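Local coordinates for protein insulinase family protease (Yersinia pestis, PDB 3GO9) that probably acts as a peptidase of the insulinase (M16) family, its substrate and proteolytic activity still to be established, at residues A[290-295]-A[428-433]; A[275-280]-A[326-331]; A[91-96]-A[129-134]. One frame throughout, in Å; residues are numbered along the deposited sequence.

Contact 1: A[290-295]-A[428-433]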
loop_
_atom_site.group_PDB
_atom_site.type_symbol
_atom_site.label_atom_id
_atom_site.label_comp_id
_atom_site.label_asym_id
_atom_site.label_seq_id
_atom_site.Cartn_x
_atom_site.Cartn_y
_atom_site.Cartn_z
ATOM N N TRP A 290 13.626 1.921 -12.422
ATOM C CA TRP A 290 13.949 3.292 -12.095
ATOM C C TRP A 290 13.823 4.201 -13.325
ATOM O O TRP A 290 13.432 5.377 -13.187
ATOM C CB TRP A 290 15.343 3.425 -11.502
ATOM C CG TRP A 290 15.445 3.090 -10.023
ATOM C CD1 TRP A 290 14.442 3.153 -9.090
ATOM C CD2 TRP A 290 16.635 2.744 -9.295
ATOM N NE1 TRP A 290 14.946 2.877 -7.825
ATOM C CE2 TRP A 290 16.288 2.626 -7.942
ATOM C CE3 TRP A 290 17.948 2.543 -9.655
ATOM C CZ2 TRP A 290 17.254 2.287 -6.951
ATOM C CZ3 TRP A 290 18.885 2.213 -8.692
ATOM C CH2 TRP A 290 18.539 2.082 -7.376
ATOM N N ARG A 291 14.147 3.678 -14.508
ATOM C CA ARG A 291 14.019 4.456 -15.745
ATOM C C ARG A 291 12.551 4.763 -15.991
ATOM O O ARG A 291 12.183 5.911 -16.367
ATOM C CB ARG A 291 14.587 3.741 -16.957
ATOM C CG ARG A 291 14.682 4.665 -18.160
ATOM C CD ARG A 291 15.255 4.028 -19.382
ATOM N NE ARG A 291 16.684 3.737 -19.224
ATOM C CZ ARG A 291 17.444 3.177 -20.179
ATOM N NH1 ARG A 291 16.929 2.837 -21.355
ATOM N NH2 ARG A 291 18.724 2.936 -19.941
ATOM N N SER A 292 11.715 3.758 -15.784
ATOM C CA SER A 292 10.270 3.903 -16.009
ATOM C C SER A 292 9.673 4.884 -15.006
ATOM O O SER A 292 8.921 5.812 -15.396
ATOM C CB SER A 292 9.602 2.561 -15.881
ATOM O OG SER A 292 9.952 1.791 -17.002
ATOM N N ASP A 293 10.000 4.707 -13.726
ATOM C CA ASP A 293 9.536 5.598 -12.644
ATOM C C ASP A 293 9.956 7.047 -12.906
ATOM O O ASP A 293 9.171 7.975 -12.718
ATOM C CB ASP A 293 10.133 5.084 -11.328
ATOM C CG ASP A 293 9.964 6.038 -10.134
ATOM O OD1 ASP A 293 8.838 6.250 -9.705
ATOM O OD2 ASP A 293 11.002 6.492 -9.559
ATOM N N LEU A 294 11.208 7.243 -13.329
ATOM C CA LEU A 294 11.713 8.599 -13.519
ATOM C C LEU A 294 11.019 9.287 -14.715
ATOM O O LEU A 294 10.812 10.509 -14.659
ATOM C CB LEU A 294 13.226 8.641 -13.614
ATOM C CG LEU A 294 13.840 10.035 -13.733
ATOM C CD1 LEU A 294 13.488 10.918 -12.556
ATOM C CD2 LEU A 294 15.355 9.908 -13.893
ATOM N N ALA A 295 10.737 8.535 -15.774
ATOM C CA ALA A 295 9.982 9.077 -16.934
ATOM C C ALA A 295 8.604 9.568 -16.455
ATOM O O ALA A 295 8.176 10.649 -16.804
ATOM C CB ALA A 295 9.823 8.035 -18.011
ATOM N N ASN A 428 14.073 10.132 -22.780
ATOM C CA ASN A 428 13.058 10.476 -23.797
ATOM C C ASN A 428 12.451 9.267 -24.515
ATOM O O ASN A 428 11.259 9.259 -24.860
ATOM C CB ASN A 428 13.650 11.492 -24.793
ATOM C CG ASN A 428 13.677 12.878 -24.239
ATOM O OD1 ASN A 428 13.108 13.123 -23.185
ATOM N ND2 ASN A 428 14.360 13.814 -24.939
ATOM N N ARG A 429 13.251 8.239 -24.787
ATOM C CA ARG A 429 12.705 7.005 -25.341
ATOM C C ARG A 429 11.687 6.365 -24.413
ATOM O O ARG A 429 10.659 5.905 -24.889
ATOM C CB ARG A 429 13.809 6.011 -25.657
ATOM C CG ARG A 429 13.335 4.675 -26.178
ATOM C CD ARG A 429 12.599 4.805 -27.497
ATOM N NE ARG A 429 13.482 5.367 -28.553
ATOM C CZ ARG A 429 13.125 5.648 -29.811
ATOM N NH1 ARG A 429 11.894 5.434 -30.269
ATOM N NH2 ARG A 429 14.050 6.136 -30.648
ATOM N N GLU A 430 12.011 6.322 -23.120
ATOM C CA GLU A 430 11.114 5.765 -22.078
ATOM C C GLU A 430 9.806 6.585 -22.066
ATOM O O GLU A 430 8.693 6.022 -22.111
ATOM C CB GLU A 430 11.824 5.803 -20.736
ATOM C CG GLU A 430 11.068 5.222 -19.593
ATOM C CD GLU A 430 10.836 3.740 -19.684
ATOM O OE1 GLU A 430 11.759 3.017 -20.083
ATOM O OE2 GLU A 430 9.709 3.293 -19.312
ATOM N N LEU A 431 9.929 7.892 -22.119
ATOM C CA LEU A 431 8.739 8.747 -22.195
ATOM C C LEU A 431 7.886 8.425 -23.422
ATOM O O LEU A 431 6.639 8.335 -23.335
ATOM C CB LEU A 431 9.129 10.234 -22.220
ATOM C CG LEU A 431 9.379 10.934 -20.918
ATOM C CD1 LEU A 431 10.080 12.265 -21.193
ATOM C CD2 LEU A 431 8.064 11.108 -20.119
ATOM N N LYS A 432 8.554 8.294 -24.567
ATOM C CA LYS A 432 7.862 8.016 -25.801
ATOM C C LYS A 432 7.139 6.676 -25.680
ATOM O O LYS A 432 5.976 6.553 -26.036
ATOM C CB LYS A 432 8.847 7.988 -26.968
ATOM C CG LYS A 432 8.136 7.712 -28.294
ATOM C CD LYS A 432 9.020 7.582 -29.503
ATOM C CE LYS A 432 9.772 8.846 -29.803
ATOM N NZ LYS A 432 8.919 9.934 -30.290
ATOM N N GLN A 433 7.847 5.667 -25.174
ATOM C CA GLN A 433 7.275 4.318 -25.029
ATOM C C GLN A 433 6.046 4.287 -24.108
ATOM O O GLN A 433 5.002 3.765 -24.478
ATOM C CB GLN A 433 8.331 3.351 -24.540
ATOM C CG GLN A 433 9.279 2.973 -25.645
ATOM C CD GLN A 433 10.588 2.381 -25.174
ATOM O OE1 GLN A 433 10.958 2.439 -23.984
ATOM N NE2 GLN A 433 11.348 1.818 -26.150
HETATM O O HOH W 1 12.718 0.993 -18.380
#
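Glu430 OE2 accepts a hydrogen bond from Ser292 OG at 2.8 Å, the shortest polar link between segments 290-295 and 428-433. The hydroxyl stands well above the carboxylate plane, 59° out of it. Gln434 NE2, one turn further along, binds Ser292 O and also reaches Glu430 OE2, so one amide nitrogen links the serine carbonyl to the carboxylate, the latter bond being weak. The other carboxylate oxygen is tied in through water 1, which donates to Glu430 OE1 at 2.8 Å. The same water donates to Ser292 OG at 3.2 Å, closing a small ring of serine, carboxylate and solvent. Glu430 gets there by a bend: its chain leaves the helix with CG anti to the backbone N, then turns at chi2 (66°) to swing the carboxylate over Ser292.

The segments 290-295 and 428-433 cross at -74°, their axes 9.0 Å apart at closest approach. Helix 283-309 follows strand 267-276, and helix 424-435 precedes strand 440-446, which lies next to strand 267-276 in the five-stranded sheet, so the crossing joins helices attached to two adjacent strands of this M16-type alpha/beta domain.

Ala295, pointing toward the other helix, packs on the Glu430 methylenes, its CB 3.5 Å from CG, while Leu431 lays CD2 beside the carbonyl of Ala295, 3.3 Å from its O. Leu431 CD2 also reaches Ala295 CB at 4.1 Å. Arg291 takes part through its aliphatic portion: in one of its two conformers CD lies 3.7 Å from Glu430 OE1, but the guanidinium runs on past the carboxylate without forming a salt bridge. Its NH2 has instead a long, weak ion pair with Glu426, one turn before Glu430 on the same helix.

Contact 2: A[275-280]-A[326-331]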
loop_
_atom_site.group_PDB
_atom_site.type_symbol
_atom_site.label_atom_id
_atom_site.label_comp_id
_atom_site.label_asym_id
_atom_site.label_seq_id
_atom_site.Cartn_x
_atom_site.Cartn_y
_atom_site.Cartn_z
ATOM N N THR A 275 -1.027 -2.070 -15.668
ATOM C CA THR A 275 -0.211 -3.139 -16.285
ATOM C C THR A 275 0.161 -4.176 -15.235
ATOM O O THR A 275 0.093 -3.894 -14.048
ATOM C CB THR A 275 1.098 -2.570 -16.868
ATOM O OG1 THR A 275 1.821 -1.944 -15.817
ATOM C CG2 THR A 275 0.821 -1.573 -17.967
ATOM N N PRO A 276 0.519 -5.397 -15.662
ATOM C CA PRO A 276 0.942 -6.379 -14.681
ATOM C C PRO A 276 2.237 -5.936 -14.011
ATOM O O PRO A 276 3.098 -5.405 -14.699
ATOM C CB PRO A 276 1.247 -7.624 -15.521
ATOM C CG PRO A 276 0.656 -7.417 -16.828
ATOM C CD PRO A 276 0.391 -5.966 -17.017
ATOM N N TRP A 277 2.360 -6.162 -12.698
ATOM C CA TRP A 277 3.577 -5.853 -11.955
ATOM C C TRP A 277 4.436 -7.080 -11.911
ATOM O O TRP A 277 3.960 -8.151 -11.578
ATOM C CB TRP A 277 3.259 -5.460 -10.538
ATOM C CG TRP A 277 4.453 -5.302 -9.674
ATOM C CD1 TRP A 277 4.794 -6.094 -8.631
ATOM C CD2 TRP A 277 5.469 -4.273 -9.746
ATOM N NE1 TRP A 277 5.962 -5.655 -8.059
ATOM C CE2 TRP A 277 6.392 -4.534 -8.709
ATOM C CE3 TRP A 277 5.671 -3.155 -10.561
ATOM C CZ2 TRP A 277 7.504 -3.728 -8.450
ATOM C CZ3 TRP A 277 6.800 -2.365 -10.327
ATOM C CH2 TRP A 277 7.700 -2.653 -9.260
ATOM N N HIS A 278 5.706 -6.904 -12.189
ATOM C CA HIS A 278 6.703 -7.978 -12.049
ATOM C C HIS A 278 7.712 -7.546 -10.981
ATOM O O HIS A 278 8.463 -6.609 -11.247
ATOM C CB HIS A 278 7.378 -8.173 -13.398
ATOM C CG HIS A 278 6.414 -8.460 -14.517
ATOM N ND1 HIS A 278 6.167 -7.574 -15.548
ATOM C CD2 HIS A 278 5.596 -9.522 -14.728
ATOM C CE1 HIS A 278 5.250 -8.088 -16.355
ATOM N NE2 HIS A 278 4.889 -9.269 -15.877
ATOM N N PRO A 279 7.707 -8.203 -9.790
ATOM C CA PRO A 279 8.686 -7.866 -8.747
ATOM C C PRO A 279 10.126 -7.852 -9.253
ATOM O O PRO A 279 10.551 -8.674 -10.086
ATOM C CB PRO A 279 8.492 -8.949 -7.673
ATOM C CG PRO A 279 7.036 -9.316 -7.771
ATOM C CD PRO A 279 6.802 -9.283 -9.314
ATOM N N ILE A 280 10.884 -6.927 -8.684
ATOM C CA ILE A 280 12.232 -6.670 -9.128
ATOM C C ILE A 280 13.197 -7.725 -8.504
ATOM O O ILE A 280 13.363 -7.714 -7.314
ATOM C CB ILE A 280 12.609 -5.282 -8.676
ATOM C CG1 ILE A 280 11.752 -4.255 -9.431
ATOM C CG2 ILE A 280 14.106 -5.012 -8.922
ATOM C CD1 ILE A 280 11.556 -2.967 -8.715
ATOM N N GLN A 326 -0.930 -7.117 -7.677
ATOM C CA GLN A 326 -0.032 -7.578 -8.736
ATOM C C GLN A 326 -0.192 -6.727 -10.006
ATOM O O GLN A 326 0.198 -7.185 -11.093
ATOM C CB GLN A 326 -0.223 -9.087 -9.027
ATOM C CG GLN A 326 -0.054 -9.983 -7.775
ATOM C CD GLN A 326 -0.529 -11.461 -7.939
ATOM O OE1 GLN A 326 -0.335 -12.273 -7.030
ATOM N NE2 GLN A 326 -1.153 -11.798 -9.075
ATOM N N ARG A 327 -0.809 -5.537 -9.877
ATOM C CA ARG A 327 -0.913 -4.582 -11.012
ATOM C C ARG A 327 -0.199 -3.297 -10.676
ATOM O O ARG A 327 -0.227 -2.864 -9.544
ATOM C CB ARG A 327 -2.353 -4.176 -11.340
ATOM C CG ARG A 327 -3.396 -5.222 -11.232
ATOM C CD ARG A 327 -3.565 -6.032 -12.424
ATOM N NE ARG A 327 -3.610 -5.313 -13.711
ATOM C CZ ARG A 327 -3.323 -5.902 -14.875
ATOM N NH1 ARG A 327 -3.002 -7.197 -14.912
ATOM N NH2 ARG A 327 -3.340 -5.213 -16.007
ATOM N N ALA A 328 0.408 -2.669 -11.671
ATOM C CA ALA A 328 0.992 -1.323 -11.510
ATOM C C ALA A 328 -0.036 -0.366 -12.098
ATOM O O ALA A 328 -0.468 -0.583 -13.244
ATOM C CB ALA A 328 2.320 -1.192 -12.256
ATOM N N GLN A 329 -0.444 0.651 -11.329
ATOM C CA GLN A 329 -1.422 1.631 -11.795
ATOM C C GLN A 329 -0.761 3.005 -11.743
ATOM O O GLN A 329 -0.229 3.398 -10.696
ATOM C CB GLN A 329 -2.669 1.601 -10.940
ATOM C CG GLN A 329 -3.753 2.552 -11.405
ATOM C CD GLN A 329 -4.923 2.566 -10.433
ATOM O OE1 GLN A 329 -4.990 3.404 -9.525
ATOM N NE2 GLN A 329 -5.842 1.624 -10.604
ATOM N N CYS A 330 -0.760 3.722 -12.855
ATOM C CA CYS A 330 -0.167 5.043 -12.810
ATOM C C CYS A 330 -1.323 5.979 -13.385
ATOM O O CYS A 330 -1.996 5.673 -14.377
ATOM C CB CYS A 330 1.342 5.046 -13.379
ATOM S SG CYS A 330 2.994 4.257 -12.296
ATOM N N ALA A 331 -1.576 7.074 -12.689
ATOM C CA ALA A 331 -2.659 7.983 -13.046
ATOM C C ALA A 331 -2.252 9.455 -12.987
ATOM O O ALA A 331 -1.552 9.869 -12.055
ATOM C CB ALA A 331 -3.864 7.776 -12.103
HETATM O O HOH W 2 1.066 1.085 -15.228
#
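Thr275 and Ala328 form an antiparallel hydrogen-bonded pair, followed by Pro276 and Arg327 as a non-hydrogen-bonded pair. Thr275 N donates to Ala328 O at 2.9 Å, and Ala328 N returns the bond to Thr275 O at 2.7 Å. Pro276, which has no N-H, sits where the pairing asks for none. One residue on, Trp277 N gives a nearly straight bond (173°) to Gln326 O at 2.9 Å, although it meets that carbonyl from above its plane.

Thr275 and Ala328 put their side chains on the same face of the sheet. Water 2 bridges there, donating to Ala328 O at 3.0 Å and hydrogen-bonded to Thr275 OG1. Trp277 rests its CB against Gln326 O at 3.6 Å. With CG anti to the backbone N (chi1 172°), its indole is sent off past Ala328, whose CB it meets only obliquely, 4.2 Å from CE3. The indole then runs on to Val323 and Val403, and its NE1 is hydrogen-bonded to Gly402 O. Arg327 doubles back on itself, bent at chi2 and chi3, and lays one guanidinium face over the Thr275-Pro276 peptide, with Thr275 C 3.7 Å above the plane. A salt bridge from NH2 to Asp274 OD2 holds the group there.

Gln326 has a positive phi (67°), suited to the tight turn between strands 316-324 and 327-336. The arrangement is that of a beta hairpin, cross-linked by the Cys321-Cys330 disulfide, whose second strand pairs with the end of strand 267-276 in the mixed five-stranded sheet of this M16 domain.

Contact 3: A[91-96]-A[129-134]; sequences QSLWQQ and KDALAW
Trp94 points the edge of its indole at a face of Trp134 in a T-shaped (edge-to-face) stack, the planes 83° apart. The stack joins helices 87-95 and 125-140 of the N-terminal M16 alpha/beta domain, whose segments cross at -110° with their axes 10.4 Å apart. Trp94 CZ2 leads the approach: it hangs 3.5 Å above the Trp134 plane, offset toward the rim, and comes to 3.6 Å from CH2. The five-membered ring of Trp94 is directed at that of Trp134, with centroids 4.9 Å apart. Trp134 NE1 lies in the plane of the Trp94 ring, at its edge, but spends its hydrogen elsewhere, on Ala78 O of helix 70-80. That bond helps to fix the rotation of the indole that receives the edge.

Beside the stack, Leu93 drives its two methyls toward the backbone of the other helix. CD2 packs on Trp134 CB at 3.6 Å, crossing that side chain at about a right angle. CD1 rests against Ala131 N and, at 4.2 Å, Asp130 CB. Trp134 keeps its CG anti to the backbone N (chi1 -174°), and the ring thereby extends from the helix to where Trp94 can reach it.

A second shell closes round these residues. Leu118 of strand 114-120 touches Trp94, Ala131 and Trp134, while Leu79 of helix 70-80 lies against both tryptophans and Phe85 against Leu93. Gln96, two residues past Trp94, accepts a hydrogen bond at OE1 from Arg124 NH1, just ahead of helix 125-140. The other end of the same amide turns back one turn, and NE2 donates an almost straight bond to Ser92 O at 3.0 Å.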
loop_
_atom_site.group_PDB
_atom_site.type_symbol
_atom_site.label_atom_id
_atom_site.label_comp_id
_atom_site.label_asym_id
_atom_site.label_seq_id
_atom_site.Cartn_x
_atom_site.Cartn_y
_atom_site.Cartn_z
ATOM N N GLN A 91 -8.471 -1.361 28.475
ATOM C CA GLN A 91 -8.697 0.044 28.165
ATOM C C GLN A 91 -7.357 0.805 28.305
ATOM O O GLN A 91 -7.029 1.653 27.461
ATOM C CB GLN A 91 -9.754 0.636 29.101
ATOM C CG GLN A 91 -9.834 2.173 29.058
ATOM C CD GLN A 91 -10.945 2.743 29.935
ATOM O OE1 GLN A 91 -10.784 2.860 31.153
ATOM N NE2 GLN A 91 -12.073 3.138 29.300
ATOM N N SER A 92 -6.593 0.523 29.366
ATOM C CA SER A 92 -5.317 1.224 29.600
ATOM C C SER A 92 -4.351 1.009 28.397
ATOM O O SER A 92 -3.710 1.955 27.931
ATOM C CB SER A 92 -4.679 0.800 30.912
ATOM O OG SER A 92 -3.330 1.261 31.007
ATOM N N LEU A 93 -4.275 -0.217 27.895
ATOM C CA LEU A 93 -3.415 -0.485 26.752
ATOM C C LEU A 93 -3.812 0.374 25.572
ATOM O O LEU A 93 -2.954 1.016 24.950
ATOM C CB LEU A 93 -3.429 -1.960 26.337
ATOM C CG LEU A 93 -2.779 -2.287 25.020
ATOM C CD1 LEU A 93 -1.276 -1.988 25.027
ATOM C CD2 LEU A 93 -3.013 -3.814 24.728
ATOM N N TRP A 94 -5.102 0.342 25.218
ATOM C CA TRP A 94 -5.546 0.982 23.996
ATOM C C TRP A 94 -5.548 2.523 24.086
ATOM O O TRP A 94 -5.320 3.188 23.112
ATOM C CB TRP A 94 -6.860 0.398 23.529
ATOM C CG TRP A 94 -6.624 -0.897 22.883
ATOM C CD1 TRP A 94 -6.864 -2.141 23.371
ATOM C CD2 TRP A 94 -6.010 -1.074 21.613
ATOM N NE1 TRP A 94 -6.442 -3.092 22.466
ATOM C CE2 TRP A 94 -5.913 -2.456 21.378
ATOM C CE3 TRP A 94 -5.520 -0.189 20.648
ATOM C CZ2 TRP A 94 -5.367 -2.976 20.191
ATOM C CZ3 TRP A 94 -4.983 -0.708 19.473
ATOM C CH2 TRP A 94 -4.932 -2.048 19.258
ATOM N N GLN A 95 -5.713 3.071 25.282
ATOM C CA GLN A 95 -5.508 4.481 25.502
ATOM C C GLN A 95 -4.099 4.952 25.296
ATOM O O GLN A 95 -3.874 6.155 25.149
ATOM C CB GLN A 95 -5.952 4.889 26.913
ATOM C CG GLN A 95 -7.462 4.927 26.987
ATOM C CD GLN A 95 -8.011 5.365 28.289
ATOM O OE1 GLN A 95 -7.437 5.124 29.345
ATOM N NE2 GLN A 95 -9.193 5.966 28.238
ATOM N N GLN A 96 -3.158 4.021 25.295
ATOM C CA GLN A 96 -1.744 4.341 25.114
ATOM C C GLN A 96 -1.199 3.559 23.921
ATOM O O GLN A 96 0.015 3.359 23.802
ATOM C CB GLN A 96 -0.986 3.966 26.375
ATOM C CG GLN A 96 -1.447 4.723 27.626
ATOM C CD GLN A 96 -0.799 4.169 28.902
ATOM O OE1 GLN A 96 0.170 4.734 29.397
ATOM N NE2 GLN A 96 -1.385 3.107 29.473
ATOM N N LYS A 129 5.067 -5.486 26.982
ATOM C CA LYS A 129 4.568 -6.763 27.467
ATOM C C LYS A 129 3.065 -6.889 27.230
ATOM O O LYS A 129 2.607 -7.921 26.759
ATOM C CB LYS A 129 4.898 -6.955 28.957
ATOM C CG LYS A 129 4.266 -8.171 29.585
ATOM C CD LYS A 129 4.868 -8.515 30.956
ATOM C CE LYS A 129 3.934 -9.469 31.784
ATOM N NZ LYS A 129 3.857 -9.096 33.246
ATOM N N ASP A 130 2.313 -5.853 27.560
ATOM C CA ASP A 130 0.851 -5.862 27.392
ATOM C C ASP A 130 0.499 -6.005 25.927
ATOM O O ASP A 130 -0.430 -6.756 25.569
ATOM C CB ASP A 130 0.186 -4.628 27.946
ATOM C CG ASP A 130 0.274 -4.539 29.465
ATOM O OD1 ASP A 130 0.580 -5.565 30.098
ATOM O OD2 ASP A 130 0.028 -3.414 29.989
ATOM N N ALA A 131 1.200 -5.275 25.071
ATOM C CA ALA A 131 0.928 -5.365 23.635
ATOM C C ALA A 131 1.124 -6.793 23.110
ATOM O O ALA A 131 0.318 -7.328 22.357
ATOM C CB ALA A 131 1.784 -4.397 22.837
ATOM N N LEU A 132 2.233 -7.402 23.486
ATOM C CA LEU A 132 2.470 -8.764 23.056
ATOM C C LEU A 132 1.430 -9.733 23.607
ATOM O O LEU A 132 1.069 -10.718 22.918
ATOM C CB LEU A 132 3.901 -9.205 23.405
ATOM C CG LEU A 132 5.043 -8.476 22.692
ATOM C CD1 LEU A 132 6.373 -9.086 23.165
ATOM C CD2 LEU A 132 4.964 -8.591 21.162
ATOM N N ALA A 133 0.922 -9.458 24.821
ATOM C CA ALA A 133 -0.082 -10.296 25.443
ATOM C C ALA A 133 -1.410 -10.139 24.679
ATOM O O ALA A 133 -2.094 -11.153 24.411
ATOM C CB ALA A 133 -0.199 -9.908 26.871
ATOM N N TRP A 134 -1.752 -8.908 24.293
ATOM C CA TRP A 134 -2.976 -8.663 23.555
ATOM C C TRP A 134 -2.880 -9.365 22.196
ATOM O O TRP A 134 -3.810 -10.004 21.731
ATOM C CB TRP A 134 -3.280 -7.171 23.353
ATOM C CG TRP A 134 -4.613 -6.936 22.724
ATOM C CD1 TRP A 134 -5.829 -6.961 23.360
ATOM C CD2 TRP A 134 -4.901 -6.723 21.323
ATOM N NE1 TRP A 134 -6.844 -6.732 22.444
ATOM C CE2 TRP A 134 -6.288 -6.562 21.205
ATOM C CE3 TRP A 134 -4.113 -6.640 20.164
ATOM C CZ2 TRP A 134 -6.901 -6.336 19.994
ATOM C CZ3 TRP A 134 -4.740 -6.358 18.941
ATOM C CH2 TRP A 134 -6.133 -6.236 18.885
HETATM O O HOH W 3 -1.566 -0.488 30.703
#

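Overall arrangement
Contacts 1 and 2 are neighbours, their centres 15 Å apart and their nearest atoms about 6 Å. They do not touch, but strand 267-276 of contact 2 runs on in the chain to helix 283-309 of contact 1, and their segments alternate along the sequence. Contact 3 lies in the N-terminal M16 domain, its centre 38 Å from that of contact 2 and 48 Å from that of contact 1, across the chain's centre from the latter. It adjoins helix 70-80, which carries the zinc ligand His72. The side chains of Leu431, Ala328 and Trp134 come to about 10, 13 and 14 Å from a zinc ion, and none of the three is a ligand.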